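Cupin 2 conserved barrel domain protein (Planctomyces limnophilus, PDB 4H7L) is of unknown function but binds a copper(II) ion and probably belongs to the Pac13-like cupins, small metal-binding beta-barrel proteins. Local coordinates at residues T45-T55 against E109-F120. Numbering follows the deposited sequence.
Sequences TSVSVHYTQIT and EATIINIVSPPF
H50 and F120 meet in a T-shaped pair where strands 48-54 and 110-117 run antiparallel through the cupin barrel. The imidazole presents its edge to the phenyl face, the planes 80° apart, and NE2 of H50 comes within 3.4 Å of CG of F120. With CG of H50 anti to its carbonyl carbon (chi1 -55°), the ring also lies beside N114, while CG2 of V116 sits over one of its faces at 4.1 Å from NE2. An alanine in place of H50 would probably leave the phenyl face without its edge partner and open a gap beside V116 and N114. Ladder bonds join S48, H50, T52 and I54 to V116, N114, I112 and A110, and these residues direct their side chains to the barrel interior, where N114 hydrogen-bonds the copper ligand E68. A water accepts a weak bond from ND2 of N114 and is also bonded to OG1 of T52, 2.8 Å away. The other face of the sheet is packed differently: V47 and I115 contact the second subunit, CG1 of V49 touches CG2 of I113 at 3.8 Å, and the Y51 ring brings CE1 to 3.4 Å from CG2 of T111. Toward E109 the contact loosens at the surface, where T55 and E109 are exposed and their side chains barely meet. At the opposite end, beyond the cis peptide before P118, the chain turns back so that the backbone N of F120 donates to OG of S48 at 2.7 Å.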
loop_
_atom_site.group_PDB
_atom_site.type_symbol
_atom_site.label_atom_id
_atom_site.label_comp_id
_atom_site.label_asym_id
_atom_site.label_seq_id
_atom_site.Cartn_x
_atom_site.Cartn_y
_atom_site.Cartn_z
ATOM N N THR B 45 -8.942 9.700 -4.783
ATOM C CA THR B 45 -7.589 9.167 -4.885
ATOM C C THR B 45 -7.475 8.299 -6.131
ATOM O O THR B 45 -8.483 7.923 -6.726
ATOM C CB THR B 45 -7.218 8.333 -3.648
ATOM O OG1 THR B 45 -8.082 7.194 -3.555
ATOM C CG2 THR B 45 -7.349 9.168 -2.378
ATOM N N SER B 46 -6.246 7.984 -6.523
ATOM C CA SER B 46 -6.005 7.182 -7.716
ATOM C C SER B 46 -6.004 5.691 -7.403
ATOM O O SER B 46 -6.075 4.859 -8.309
ATOM C CB SER B 46 -4.666 7.561 -8.343
ATOM O OG SER B 46 -4.748 8.807 -9.008
ATOM N N VAL B 47 -5.914 5.357 -6.120
ATOM C CA VAL B 47 -5.857 3.967 -5.701
ATOM C C VAL B 47 -6.724 3.733 -4.472
ATOM O O VAL B 47 -6.975 4.651 -3.692
ATOM C CB VAL B 47 -4.416 3.550 -5.363
ATOM C CG1 VAL B 47 -3.476 3.968 -6.470
ATOM C CG2 VAL B 47 -3.974 4.168 -4.045
ATOM N N SER B 48 -7.182 2.498 -4.308
ATOM C CA SER B 48 -7.874 2.097 -3.097
ATOM C C SER B 48 -6.861 1.398 -2.217
ATOM O O SER B 48 -5.889 0.839 -2.716
ATOM C CB SER B 48 -9.021 1.140 -3.415
ATOM O OG SER B 48 -9.966 1.744 -4.274
ATOM N N VAL B 49 -7.088 1.421 -0.910
ATOM C CA VAL B 49 -6.218 0.709 0.014
ATOM C C VAL B 49 -7.046 -0.128 0.981
ATOM O O VAL B 49 -7.805 0.404 1.789
ATOM C CB VAL B 49 -5.308 1.674 0.785
ATOM C CG1 VAL B 49 -4.467 0.915 1.798
ATOM C CG2 VAL B 49 -4.412 2.423 -0.185
ATOM N N HIS B 50 -6.903 -1.444 0.870
ATOM C CA HIS B 50 -7.630 -2.382 1.712
ATOM C C HIS B 50 -6.708 -2.952 2.780
ATOM O O HIS B 50 -5.538 -3.225 2.517
ATOM C CB HIS B 50 -8.163 -3.548 0.880
ATOM C CG HIS B 50 -9.008 -3.139 -0.286
ATOM N ND1 HIS B 50 -9.386 -1.836 -0.522
ATOM C CD2 HIS B 50 -9.550 -3.874 -1.285
ATOM C CE1 HIS B 50 -10.125 -1.785 -1.618
ATOM N NE2 HIS B 50 -10.240 -3.008 -2.098
ATOM N N TYR B 51 -7.243 -3.132 3.980
ATOM C CA TYR B 51 -6.565 -3.890 5.020
ATOM C C TYR B 51 -7.348 -5.188 5.173
ATOM O O TYR B 51 -8.462 -5.196 5.694
ATOM C CB TYR B 51 -6.526 -3.090 6.319
ATOM C CG TYR B 51 -6.000 -3.845 7.517
ATOM C CD1 TYR B 51 -4.672 -4.222 7.601
ATOM C CD2 TYR B 51 -6.832 -4.153 8.578
ATOM C CE1 TYR B 51 -4.190 -4.900 8.700
ATOM C CE2 TYR B 51 -6.362 -4.827 9.683
ATOM C CZ TYR B 51 -5.038 -5.198 9.739
ATOM O OH TYR B 51 -4.558 -5.869 10.839
ATOM N N THR B 52 -6.766 -6.280 4.695
ATOM C CA THR B 52 -7.527 -7.494 4.442
ATOM C C THR B 52 -7.037 -8.687 5.247
ATOM O O THR B 52 -5.847 -8.994 5.270
ATOM C CB THR B 52 -7.475 -7.864 2.947
ATOM O OG1 THR B 52 -8.063 -6.815 2.169
ATOM C CG2 THR B 52 -8.218 -9.163 2.685
ATOM N N GLN B 53 -7.980 -9.363 5.894
ATOM C CA GLN B 53 -7.693 -10.573 6.651
ATOM C C GLN B 53 -8.038 -11.805 5.825
ATOM O O GLN B 53 -9.203 -12.034 5.499
ATOM C CB GLN B 53 -8.507 -10.587 7.947
ATOM C CG GLN B 53 -8.229 -9.414 8.873
ATOM C CD GLN B 53 -6.856 -9.492 9.500
ATOM O OE1 GLN B 53 -6.063 -10.375 9.171
ATOM N NE2 GLN B 53 -6.567 -8.574 10.414
ATOM N N ILE B 54 -7.024 -12.596 5.487
ATOM C CA ILE B 54 -7.241 -13.862 4.796
ATOM C C ILE B 54 -7.507 -14.942 5.836
ATOM O O ILE B 54 -6.601 -15.342 6.569
ATOM C CB ILE B 54 -6.022 -14.291 3.958
ATOM C CG1 ILE B 54 -5.408 -13.094 3.222
ATOM C CG2 ILE B 54 -6.418 -15.390 2.978
ATOM C CD1 ILE B 54 -6.343 -12.424 2.247
ATOM N N THR B 55 -8.750 -15.402 5.905
ATOM C CA THR B 55 -9.148 -16.383 6.911
ATOM C C THR B 55 -9.601 -17.708 6.302
ATOM O O THR B 55 -9.602 -18.737 6.979
ATOM C CB THR B 55 -10.287 -15.835 7.787
ATOM O OG1 THR B 55 -11.320 -15.299 6.948
ATOM C CG2 THR B 55 -9.772 -14.741 8.713
ATOM N N GLU B 109 -3.594 -18.646 6.137
ATOM C CA GLU B 109 -4.002 -17.384 6.742
ATOM C C GLU B 109 -2.941 -16.301 6.568
ATOM O O GLU B 109 -1.749 -16.589 6.480
ATOM C CB GLU B 109 -4.319 -17.578 8.222
ATOM C CG GLU B 109 -5.484 -18.525 8.472
ATOM C CD GLU B 109 -6.265 -18.182 9.730
ATOM O OE1 GLU B 109 -6.271 -16.997 10.125
ATOM O OE2 GLU B 109 -6.873 -19.098 10.322
ATOM N N ALA B 110 -3.389 -15.051 6.520
ATOM C CA ALA B 110 -2.488 -13.923 6.315
ATOM C C ALA B 110 -3.204 -12.589 6.514
ATOM O O ALA B 110 -4.429 -12.510 6.450
ATOM C CB ALA B 110 -1.885 -13.985 4.919
ATOM N N THR B 111 -2.421 -11.544 6.764
ATOM C CA THR B 111 -2.932 -10.182 6.820
ATOM C C THR B 111 -2.169 -9.340 5.804
ATOM O O THR B 111 -0.940 -9.336 5.794
ATOM C CB THR B 111 -2.746 -9.562 8.213
ATOM O OG1 THR B 111 -3.309 -10.427 9.207
ATOM C CG2 THR B 111 -3.415 -8.196 8.282
ATOM N N ILE B 112 -2.890 -8.625 4.950
ATOM C CA ILE B 112 -2.236 -7.862 3.902
ATOM C C ILE B 112 -2.801 -6.459 3.743
ATOM O O ILE B 112 -3.919 -6.169 4.168
ATOM C CB ILE B 112 -2.346 -8.575 2.543
ATOM C CG1 ILE B 112 -3.803 -8.630 2.080
ATOM C CG2 ILE B 112 -1.772 -9.978 2.633
ATOM C CD1 ILE B 112 -3.954 -8.620 0.580
ATOM N N ILE B 113 -1.992 -5.587 3.151
ATOM C CA ILE B 113 -2.472 -4.329 2.610
ATOM C C ILE B 113 -2.622 -4.532 1.113
ATOM O O ILE B 113 -1.638 -4.753 0.419
ATOM C CB ILE B 113 -1.468 -3.184 2.813
ATOM C CG1 ILE B 113 -1.181 -2.952 4.298
ATOM C CG2 ILE B 113 -1.991 -1.909 2.163
ATOM C CD1 ILE B 113 -2.334 -2.376 5.061
ATOM N N ASN B 114 -3.845 -4.462 0.612
ATOM C CA ASN B 114 -4.062 -4.590 -0.819
ATOM C C ASN B 114 -4.245 -3.219 -1.455
ATOM O O ASN B 114 -5.209 -2.511 -1.170
ATOM C CB ASN B 114 -5.271 -5.481 -1.107
ATOM C CG ASN B 114 -5.492 -5.692 -2.587
ATOM O OD1 ASN B 114 -4.638 -5.343 -3.408
ATOM N ND2 ASN B 114 -6.637 -6.269 -2.940
ATOM N N ILE B 115 -3.303 -2.849 -2.311
ATOM C CA ILE B 115 -3.344 -1.569 -3.004
ATOM C C ILE B 115 -3.859 -1.788 -4.419
ATOM O O ILE B 115 -3.247 -2.509 -5.203
ATOM C CB ILE B 115 -1.947 -0.933 -3.046
ATOM C CG1 ILE B 115 -1.430 -0.712 -1.623
ATOM C CG2 ILE B 115 -1.983 0.387 -3.791
ATOM C CD1 ILE B 115 0.078 -0.677 -1.520
ATOM N N VAL B 116 -4.991 -1.168 -4.739
ATOM C CA VAL B 116 -5.670 -1.417 -6.007
ATOM C C VAL B 116 -5.734 -0.164 -6.875
ATOM O O VAL B 116 -6.111 0.908 -6.400
ATOM C CB VAL B 116 -7.111 -1.897 -5.759
ATOM C CG1 VAL B 116 -7.792 -2.243 -7.076
ATOM C CG2 VAL B 116 -7.123 -3.088 -4.814
ATOM N N SER B 117 -5.381 -0.300 -8.151
ATOM C CA SER B 117 -5.446 0.827 -9.081
ATOM C C SER B 117 -6.022 0.405 -10.441
ATOM O O SER B 117 -5.650 -0.630 -10.982
ATOM C CB SER B 117 -4.061 1.431 -9.283
ATOM O OG SER B 117 -3.391 0.778 -10.341
ATOM N N PRO B 118 -6.949 1.202 -10.989
ATOM C CA PRO B 118 -7.500 2.378 -10.313
ATOM C C PRO B 118 -8.329 1.933 -9.114
ATOM O O PRO B 118 -8.289 0.754 -8.756
ATOM C CB PRO B 118 -8.391 3.023 -11.383
ATOM C CG PRO B 118 -8.053 2.336 -12.677
ATOM C CD PRO B 118 -7.576 0.976 -12.300
ATOM N N PRO B 119 -9.079 2.856 -8.499
ATOM C CA PRO B 119 -9.821 2.466 -7.301
ATOM C C PRO B 119 -10.617 1.181 -7.503
ATOM O O PRO B 119 -11.191 0.960 -8.566
ATOM C CB PRO B 119 -10.749 3.661 -7.063
ATOM C CG PRO B 119 -10.011 4.816 -7.656
ATOM C CD PRO B 119 -9.328 4.259 -8.872
ATOM N N PHE B 120 -10.639 0.350 -6.468
ATOM C CA PHE B 120 -11.277 -0.960 -6.506
ATOM C C PHE B 120 -12.731 -0.946 -6.987
ATOM O O PHE B 120 -13.536 -0.125 -6.556
ATOM C CB PHE B 120 -11.196 -1.580 -5.112
ATOM C CG PHE B 120 -12.088 -2.760 -4.920
ATOM C CD1 PHE B 120 -11.682 -4.021 -5.311
ATOM C CD2 PHE B 120 -13.326 -2.608 -4.330
ATOM C CE1 PHE B 120 -12.502 -5.111 -5.126
ATOM C CE2 PHE B 120 -14.155 -3.691 -4.141
ATOM C CZ PHE B 120 -13.743 -4.948 -4.539
HETATM O O HOH W 1 -8.796 -7.002 -0.534
#